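Local coordinates for coenzyme Q-binding protein COQ10 START domain-containing protein (Deinococcus radiodurans R1, PDB 3GGN), which is of unknown function but, as a COQ10-like START-domain protein of the polyketide cyclase and lipid transport family, probably binds a hydrophobic ligand, at residues S61-I75 against S79-F93. Numbering follows the deposited sequence.
Sequences SWEAELTADEPGKRI and SLPGARIENSGEVLF
V91 and I75 pair in antiparallel register through two backbone hydrogen bonds. V91 N to I75 O is the straighter, at 167°; I75 N gives the other to V91 O. F93 N extends the pairing to K73 O, 2.9 Å away. At the far end L80 N bonds E63 O at 3.0 Å, and A83 N closes a type II turn back onto L80 O. The guanidinium of R84 meets S61 O edge-on, with NH1 2.7 Å from that oxygen. A water also donates to S61 O and accepts from R84 N, so this carbonyl has two donors.

These strands belong to the antiparallel sheet of a Bet v 1-like, START-type domain. Residues 74-79 and 86-95 form a hairpin, and its connecting loop folds beside strand 59-70. Helix 16-24 covers I75, V91 and F93 on one face of the sheet.

W62 carries the apolar contact near the loop. Its CB lies 3.6 Å from A83 CB. CG sits between the backbone N and the carbonyl carbon (chi1 65°), which carries the indole over to I85, whose CB sits over one face, 3.9 Å from W62 CE3. The indole also meets the ring of W49. An alanine here would remove the indole and would probably leave I85 and W49 without their shared aromatic partner.

R74 and E90 attract by charge. E90 OE1 lies above the guanidinium plane, 3.2 Å from R74 NH2, and no N-H points at it. L92 CD2 packs alongside, 3.5 Å from R74 CB.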
ATOM      1  N   SER B  61       1.160  13.692  18.464  1.00 30.48           N
ATOM      2  CA  SER B  61       2.497  13.129  18.323  1.00 28.96           C
ATOM      3  C   SER B  61       3.189  12.938  19.667  1.00 27.23           C
ATOM      4  O   SER B  61       2.839  13.563  20.667  1.00 25.24           O
ATOM      5  CB  SER B  61       3.361  14.015  17.411  1.00 28.61           C
ATOM      6  OG  SER B  61       3.802  15.184  18.074  1.00 29.63           O
ATOM      7  N   TRP B  62       4.173  12.052  19.681  1.00 25.09           N
ATOM      8  CA  TRP B  62       4.921  11.766  20.892  1.00 23.93           C
ATOM      9  C   TRP B  62       6.292  11.257  20.485  1.00 22.71           C
ATOM     10  O   TRP B  62       6.519  10.919  19.325  1.00 22.54           O
ATOM     11  CB  TRP B  62       4.196  10.702  21.720  1.00 26.14           C
ATOM     12  CG  TRP B  62       4.127   9.372  21.040  1.00 28.80           C
ATOM     13  CD1 TRP B  62       5.049   8.368  21.105  1.00 27.32           C
ATOM     14  CD2 TRP B  62       3.099   8.915  20.154  1.00 30.39           C
ATOM     15  NE1 TRP B  62       4.660   7.315  20.317  1.00 27.45           N
ATOM     16  CE2 TRP B  62       3.465   7.624  19.721  1.00 29.81           C
ATOM     17  CE3 TRP B  62       1.901   9.474  19.684  1.00 32.98           C
ATOM     18  CZ2 TRP B  62       2.678   6.875  18.836  1.00 31.72           C
ATOM     19  CZ3 TRP B  62       1.116   8.731  18.801  1.00 31.45           C
ATOM     20  CH2 TRP B  62       1.511   7.444  18.388  1.00 33.03           C
ATOM     21  N   GLU B  63       7.202  11.211  21.444  1.00 19.41           N
ATOM     22  CA  GLU B  63       8.541  10.735  21.182  1.00 19.40           C
ATOM     23  C   GLU B  63       8.626   9.285  21.643  1.00 18.59           C
ATOM     24  O   GLU B  63       8.031   8.909  22.659  1.00 18.21           O
ATOM     25  CB  GLU B  63       9.553  11.587  21.948  1.00 22.41           C
ATOM     26  CG  GLU B  63      10.979  11.460  21.451  1.00 28.48           C
ATOM     27  CD  GLU B  63      11.931  12.375  22.198  1.00 32.89           C
ATOM     28  OE1 GLU B  63      11.569  13.553  22.419  1.00 33.59           O
ATOM     29  OE2 GLU B  63      13.039  11.918  22.554  1.00 35.49           O
ATOM     30  N   ALA B  64       9.356   8.472  20.891  1.00 17.83           N
ATOM     31  CA  ALA B  64       9.532   7.070  21.244  1.00 18.89           C
ATOM     32  C   ALA B  64      10.996   6.674  21.069  1.00 18.99           C
ATOM     33  O   ALA B  64      11.792   7.428  20.505  1.00 20.05           O
ATOM     34  CB  ALA B  64       8.648   6.197  20.371  1.00 20.15           C
ATOM     35  N   GLU B  65      11.344   5.489  21.558  1.00 18.71           N
ATOM     36  CA  GLU B  65      12.711   4.992  21.440  1.00 19.88           C
ATOM     37  C   GLU B  65      12.714   3.498  21.110  1.00 19.10           C
ATOM     38  O   GLU B  65      11.821   2.764  21.524  1.00 18.03           O
ATOM     39  CB  GLU B  65      13.467   5.223  22.754  1.00 22.34           C
ATOM     40  CG  GLU B  65      13.220   4.161  23.814  1.00 25.38           C
ATOM     41  CD  GLU B  65      13.930   4.451  25.139  1.00 29.96           C
ATOM     42  OE1 GLU B  65      15.029   5.055  25.128  1.00 28.75           O
ATOM     43  OE2 GLU B  65      13.386   4.059  26.197  1.00 30.12           O
ATOM     44  N   LEU B  66      13.711   3.051  20.352  1.00 19.08           N
ATOM     45  CA  LEU B  66      13.830   1.636  20.032  1.00 21.37           C
ATOM     46  C   LEU B  66      14.360   0.973  21.299  1.00 22.18           C
ATOM     47  O   LEU B  66      15.320   1.459  21.883  1.00 18.48           O
ATOM     48  CB  LEU B  66      14.839   1.412  18.900  1.00 23.03           C
ATOM     49  CG  LEU B  66      14.484   1.916  17.500  1.00 23.34           C
ATOM     50  CD1 LEU B  66      15.701   1.820  16.585  1.00 24.84           C
ATOM     51  CD2 LEU B  66      13.333   1.098  16.954  1.00 20.75           C
ATOM     52  N   THR B  67      13.737  -0.119  21.734  1.00 22.47           N
ATOM     53  CA  THR B  67      14.210  -0.812  22.927  1.00 24.65           C
ATOM     54  C   THR B  67      14.967  -2.078  22.527  1.00 24.58           C
ATOM     55  O   THR B  67      15.609  -2.721  23.357  1.00 23.06           O
ATOM     56  CB  THR B  67      13.046  -1.206  23.851  1.00 26.44           C
ATOM     57  OG1 THR B  67      12.276  -0.044  24.175  1.00 32.28           O
ATOM     58  CG2 THR B  67      13.577  -1.798  25.144  1.00 29.85           C
ATOM     59  N   ALA B  68      14.878  -2.431  21.251  1.00 23.00           N
ATOM     60  CA  ALA B  68      15.549  -3.619  20.730  1.00 20.52           C
ATOM     61  C   ALA B  68      15.605  -3.549  19.214  1.00 20.05           C
ATOM     62  O   ALA B  68      14.605  -3.259  18.554  1.00 17.28           O
ATOM     63  CB  ALA B  68      14.808  -4.886  21.160  1.00 22.57           C
ATOM     64  N   ASP B  69      16.788  -3.794  18.670  1.00 18.49           N
ATOM     65  CA  ASP B  69      16.984  -3.784  17.235  1.00 20.14           C
ATOM     66  C   ASP B  69      18.028  -4.832  16.900  1.00 22.23           C
ATOM     67  O   ASP B  69      19.235  -4.559  16.900  1.00 22.57           O
ATOM     68  CB  ASP B  69      17.435  -2.404  16.756  1.00 18.96           C
ATOM     69  CG  ASP B  69      17.711  -2.372  15.264  1.00 19.89           C
ATOM     70  OD1 ASP B  69      17.085  -3.164  14.523  1.00 17.29           O
ATOM     71  OD2 ASP B  69      18.549  -1.554  14.830  1.00 19.57           O
ATOM     72  N   GLU B  70      17.542  -6.044  16.657  1.00 21.70           N
ATOM     73  CA  GLU B  70      18.386  -7.177  16.315  1.00 22.60           C
ATOM     74  C   GLU B  70      18.198  -7.454  14.836  1.00 23.31           C
ATOM     75  O   GLU B  70      17.200  -8.044  14.425  1.00 18.15           O
ATOM     76  CB  GLU B  70      17.987  -8.392  17.148  1.00 22.90           C
ATOM     77  CG  GLU B  70      18.399  -8.269  18.606  1.00 28.04           C
ATOM     78  CD  GLU B  70      17.615  -9.189  19.520  1.00 31.32           C
ATOM     79  OE1 GLU B  70      17.420 -10.372  19.160  1.00 32.54           O
ATOM     80  OE2 GLU B  70      17.202  -8.728  20.608  1.00 33.71           O
ATOM     81  N   PRO B  71      19.167  -7.025  14.013  1.00 23.52           N
ATOM     82  CA  PRO B  71      19.103  -7.219  12.564  1.00 22.65           C
ATOM     83  C   PRO B  71      18.507  -8.550  12.138  1.00 21.67           C
ATOM     84  O   PRO B  71      18.956  -9.614  12.565  1.00 21.48           O
ATOM     85  CB  PRO B  71      20.554  -7.062  12.133  1.00 22.29           C
ATOM     86  CG  PRO B  71      21.055  -6.018  13.084  1.00 24.46           C
ATOM     87  CD  PRO B  71      20.478  -6.481  14.412  1.00 25.14           C
ATOM     88  N   GLY B  72      17.477  -8.469  11.303  1.00 19.16           N
ATOM     89  CA  GLY B  72      16.821  -9.657  10.785  1.00 20.18           C
ATOM     90  C   GLY B  72      16.091 -10.522  11.788  1.00 19.26           C
ATOM     91  O   GLY B  72      15.646 -11.613  11.437  1.00 19.38           O
ATOM     92  N   LYS B  73      15.948 -10.050  13.025  1.00 19.98           N
ATOM     93  CA  LYS B  73      15.271 -10.837  14.061  1.00 20.36           C
ATOM     94  C   LYS B  73      14.131 -10.134  14.779  1.00 20.31           C
ATOM     95  O   LYS B  73      13.037 -10.685  14.921  1.00 20.93           O
ATOM     96  CB  LYS B  73      16.267 -11.296  15.130  1.00 23.24           C
ATOM     97  CG  LYS B  73      17.148 -12.477  14.768  1.00 25.96           C
ATOM     98  CD  LYS B  73      17.969 -12.886  15.997  1.00 31.53           C
ATOM     99  CE  LYS B  73      18.728 -14.189  15.794  1.00 33.16           C
ATOM    100  NZ  LYS B  73      19.830 -14.067  14.802  1.00 36.86           N
ATOM    101  N   ARG B  74      14.393  -8.926  15.258  1.00 18.47           N
ATOM    102  CA  ARG B  74      13.373  -8.205  15.996  1.00 18.74           C
ATOM    103  C   ARG B  74      13.616  -6.716  16.120  1.00 15.01           C
ATOM    104  O   ARG B  74      14.753  -6.251  16.127  1.00 15.20           O
ATOM    105  CB  ARG B  74      13.254  -8.785  17.399  1.00 21.41           C
ATOM    106  CG  ARG B  74      14.533  -8.673  18.191  1.00 27.06           C
ATOM    107  CD  ARG B  74      14.252  -8.322  19.640  1.00 32.85           C
ATOM    108  NE  ARG B  74      13.442  -9.333  20.305  1.00 39.14           N
ATOM    109  CZ  ARG B  74      12.980  -9.208  21.543  1.00 42.26           C
ATOM    110  NH1 ARG B  74      13.254  -8.112  22.247  1.00 41.96           N
ATOM    111  NH2 ARG B  74      12.235 -10.166  22.072  1.00 42.53           N
ATOM    112  N   ILE B  75      12.517  -5.982  16.240  1.00 12.91           N
ATOM    113  CA  ILE B  75      12.548  -4.541  16.414  1.00  9.87           C
ATOM    114  C   ILE B  75      11.464  -4.248  17.444  1.00 11.98           C
ATOM    115  O   ILE B  75      10.337  -4.712  17.300  1.00 10.04           O
ATOM    116  CB  ILE B  75      12.198  -3.800  15.114  1.00 12.81           C
ATOM    117  CG1 ILE B  75      13.101  -4.280  13.966  1.00 11.63           C
ATOM    118  CG2 ILE B  75      12.351  -2.297  15.336  1.00 12.93           C
ATOM    119  CD1 ILE B  75      12.803  -3.621  12.624  1.00 11.45           C
ATOM    120  N   SER B  79       6.923   4.324  23.767  1.00 13.89           N
ATOM    121  CA  SER B  79       6.795   5.756  23.982  1.00 14.32           C
ATOM    122  C   SER B  79       7.582   6.123  25.235  1.00 16.00           C
ATOM    123  O   SER B  79       7.700   5.314  26.158  1.00 14.99           O
ATOM    124  CB  SER B  79       5.327   6.109  24.189  1.00 13.73           C
ATOM    125  OG  SER B  79       4.776   5.231  25.156  1.00 10.74           O
ATOM    126  N   LEU B  80       8.135   7.330  25.257  1.00 16.64           N
ATOM    127  CA  LEU B  80       8.878   7.795  26.409  1.00 21.59           C
ATOM    128  C   LEU B  80       7.857   8.304  27.425  1.00 21.93           C
ATOM    129  O   LEU B  80       6.704   8.557  27.073  1.00 22.22           O
ATOM    130  CB  LEU B  80       9.829   8.929  26.009  1.00 21.92           C
ATOM    131  CG  LEU B  80      11.255   8.520  25.617  1.00 24.50           C
ATOM    132  CD1 LEU B  80      11.239   7.684  24.359  1.00 24.97           C
ATOM    133  CD2 LEU B  80      12.092   9.773  25.408  1.00 26.21           C
ATOM    134  N   PRO B  81       8.263   8.447  28.702  1.00 21.99           N
ATOM    135  CA  PRO B  81       7.345   8.933  29.739  1.00 20.40           C
ATOM    136  C   PRO B  81       6.868  10.344  29.381  1.00 21.72           C
ATOM    137  O   PRO B  81       7.644  11.159  28.877  1.00 17.48           O
ATOM    138  CB  PRO B  81       8.209   8.932  31.005  1.00 22.69           C
ATOM    139  CG  PRO B  81       9.291   7.926  30.711  1.00 24.16           C
ATOM    140  CD  PRO B  81       9.600   8.174  29.258  1.00 20.66           C
ATOM    141  N   GLY B  82       5.594  10.625  29.636  1.00 20.95           N
ATOM    142  CA  GLY B  82       5.048  11.939  29.331  1.00 21.82           C
ATOM    143  C   GLY B  82       4.399  12.005  27.958  1.00 23.78           C
ATOM    144  O   GLY B  82       3.748  12.992  27.619  1.00 22.41           O
ATOM    145  N   ALA B  83       4.576  10.950  27.167  1.00 25.47           N
ATOM    146  CA  ALA B  83       4.011  10.894  25.822  1.00 26.41           C
ATOM    147  C   ALA B  83       2.497  11.075  25.847  1.00 27.68           C
ATOM    148  O   ALA B  83       1.808  10.498  26.694  1.00 25.36           O
ATOM    149  CB  ALA B  83       4.364   9.555  25.163  1.00 27.51           C
ATOM    150  N   ARG B  84       1.982  11.876  24.918  1.00 28.80           N
ATOM    151  CA  ARG B  84       0.543  12.116  24.842  1.00 31.34           C
ATOM    152  C   ARG B  84      -0.200  10.792  24.748  1.00 30.65           C
ATOM    153  O   ARG B  84      -1.315  10.656  25.250  1.00 29.87           O
ATOM    154  CB  ARG B  84       0.189  12.963  23.616  1.00 34.98           C
ATOM    155  CG  ARG B  84       0.707  14.393  23.636  1.00 38.76           C
ATOM    156  CD  ARG B  84       0.126  15.171  22.464  1.00 43.05           C
ATOM    157  NE  ARG B  84       0.579  16.558  22.431  1.00 47.77           N
ATOM    158  CZ  ARG B  84       1.778  16.952  22.012  1.00 50.08           C
ATOM    159  NH1 ARG B  84       2.663  16.061  21.581  1.00 50.05           N
ATOM    160  NH2 ARG B  84       2.094  18.242  22.021  1.00 51.29           N
ATOM    161  N   ILE B  85       0.427   9.818  24.097  1.00 29.18           N
ATOM    162  CA  ILE B  85      -0.175   8.505  23.925  1.00 30.54           C
ATOM    163  C   ILE B  85       0.821   7.421  24.281  1.00 29.29           C
ATOM    164  O   ILE B  85       1.900   7.346  23.703  1.00 28.54           O
ATOM    165  CB  ILE B  85      -0.635   8.283  22.467  1.00 30.80           C
ATOM    166  CG1 ILE B  85      -1.622   9.380  22.063  1.00 32.51           C
ATOM    167  CG2 ILE B  85      -1.289   6.911  22.320  1.00 32.09           C
ATOM    168  CD1 ILE B  85      -2.843   9.458  22.954  1.00 31.61           C
ATOM    169  N   GLU B  86       0.454   6.594  25.248  1.00 30.54           N
ATOM    170  CA  GLU B  86       1.306   5.496  25.670  1.00 30.41           C
ATOM    171  C   GLU B  86       1.172   4.392  24.633  1.00 28.79           C
ATOM    172  O   GLU B  86       0.063   3.992  24.274  1.00 25.42           O
ATOM    173  CB  GLU B  86       0.857   4.966  27.034  1.00 31.92           C
ATOM    174  CG  GLU B  86       1.054   5.938  28.189  1.00 36.27           C
ATOM    175  CD  GLU B  86       0.173   5.612  29.382  1.00 38.09           C
ATOM    176  OE1 GLU B  86       0.209   4.458  29.863  1.00 41.17           O
ATOM    177  OE2 GLU B  86      -0.559   6.515  29.839  1.00 41.90           O
ATOM    178  N   ASN B  87       2.301   3.912  24.130  1.00 25.68           N
ATOM    179  CA  ASN B  87       2.258   2.839  23.159  1.00 25.38           C
ATOM    180  C   ASN B  87       3.603   2.159  23.041  1.00 24.09           C
ATOM    181  O   ASN B  87       4.647   2.740  23.339  1.00 21.04           O
ATOM    182  CB  ASN B  87       1.824   3.356  21.783  1.00 28.30           C
ATOM    183  CG  ASN B  87       2.909   4.142  21.093  1.00 29.69           C
ATOM    184  OD1 ASN B  87       3.209   5.272  21.476  1.00 31.75           O
ATOM    185  ND2 ASN B  87       3.520   3.541  20.077  1.00 29.64           N
ATOM    186  N   SER B  88       3.559   0.908  22.615  1.00 21.09           N
ATOM    187  CA  SER B  88       4.759   0.118  22.429  1.00 20.68           C
ATOM    188  C   SER B  88       4.486  -0.772  21.231  1.00 20.25           C
ATOM    189  O   SER B  88       3.347  -0.879  20.768  1.00 20.64           O
ATOM    190  CB  SER B  88       5.023  -0.749  23.658  1.00 19.13           C
ATOM    191  OG  SER B  88       3.974  -1.687  23.819  1.00 24.92           O
ATOM    192  N   GLY B  89       5.533  -1.410  20.731  1.00 19.09           N
ATOM    193  CA  GLY B  89       5.366  -2.281  19.594  1.00 19.87           C
ATOM    194  C   GLY B  89       6.530  -3.237  19.504  1.00 20.81           C
ATOM    195  O   GLY B  89       7.614  -2.976  20.040  1.00 22.26           O
ATOM    196  N   GLU B  90       6.302  -4.351  18.824  1.00 19.14           N
ATOM    197  CA  GLU B  90       7.336  -5.352  18.656  1.00 20.77           C
ATOM    198  C   GLU B  90       7.039  -6.155  17.403  1.00 18.30           C
ATOM    199  O   GLU B  90       5.918  -6.630  17.208  1.00 20.79           O
ATOM    200  CB  GLU B  90       7.370  -6.280  19.875  1.00 20.19           C
ATOM    201  CG  GLU B  90       8.527  -7.258  19.875  1.00 28.76           C
ATOM    202  CD  GLU B  90       8.438  -8.279  20.994  1.00 29.98           C
ATOM    203  OE1 GLU B  90       9.359  -9.111  21.101  1.00 33.04           O
ATOM    204  OE2 GLU B  90       7.448  -8.256  21.764  1.00 34.48           O
ATOM    205  N   VAL B  91       8.034  -6.281  16.539  1.00 17.16           N
ATOM    206  CA  VAL B  91       7.866  -7.071  15.330  1.00 17.04           C
ATOM    207  C   VAL B  91       8.980  -8.100  15.330  1.00 17.56           C
ATOM    208  O   VAL B  91      10.155  -7.751  15.445  1.00 19.89           O
ATOM    209  CB  VAL B  91       7.962  -6.216  14.047  1.00 17.39           C
ATOM    210  CG1 VAL B  91       7.652  -7.093  12.827  1.00 17.13           C
ATOM    211  CG2 VAL B  91       6.975  -5.057  14.113  1.00 20.93           C
ATOM    212  N   LEU B  92       8.606  -9.369  15.236  1.00 16.85           N
ATOM    213  CA  LEU B  92       9.580 -10.453  15.212  1.00 18.68           C
ATOM    214  C   LEU B  92       9.628 -11.037  13.804  1.00 18.90           C
ATOM    215  O   LEU B  92       8.646 -10.975  13.066  1.00 17.57           O
ATOM    216  CB  LEU B  92       9.185 -11.555  16.198  1.00 15.50           C
ATOM    217  CG  LEU B  92       9.073 -11.201  17.682  1.00 17.54           C
ATOM    218  CD1 LEU B  92       8.577 -12.425  18.448  1.00 16.77           C
ATOM    219  CD2 LEU B  92      10.422 -10.741  18.207  1.00 17.22           C
ATOM    220  N   PHE B  93      10.778 -11.594  13.440  1.00 19.26           N
ATOM    221  CA  PHE B  93      10.965 -12.217  12.134  1.00 20.83           C
ATOM    222  C   PHE B  93      11.466 -13.608  12.473  1.00 23.74           C
ATOM    223  O   PHE B  93      12.653 -13.809  12.732  1.00 25.53           O
ATOM    224  CB  PHE B  93      11.990 -11.428  11.322  1.00 20.31           C
ATOM    225  CG  PHE B  93      11.565 -10.012  11.044  1.00 18.32           C
ATOM    226  CD1 PHE B  93      10.626  -9.738  10.053  1.00 15.93           C
ATOM    227  CD2 PHE B  93      12.055  -8.959  11.817  1.00 18.53           C
ATOM    228  CE1 PHE B  93      10.178  -8.441   9.835  1.00 16.34           C
ATOM    229  CE2 PHE B  93      11.612  -7.646  11.610  1.00 16.97           C
ATOM    230  CZ  PHE B  93      10.670  -7.388  10.614  1.00 17.87           C
TER
HETATM  231  O   HOH W   1       3.578  13.420  23.528  1.00 33.62           O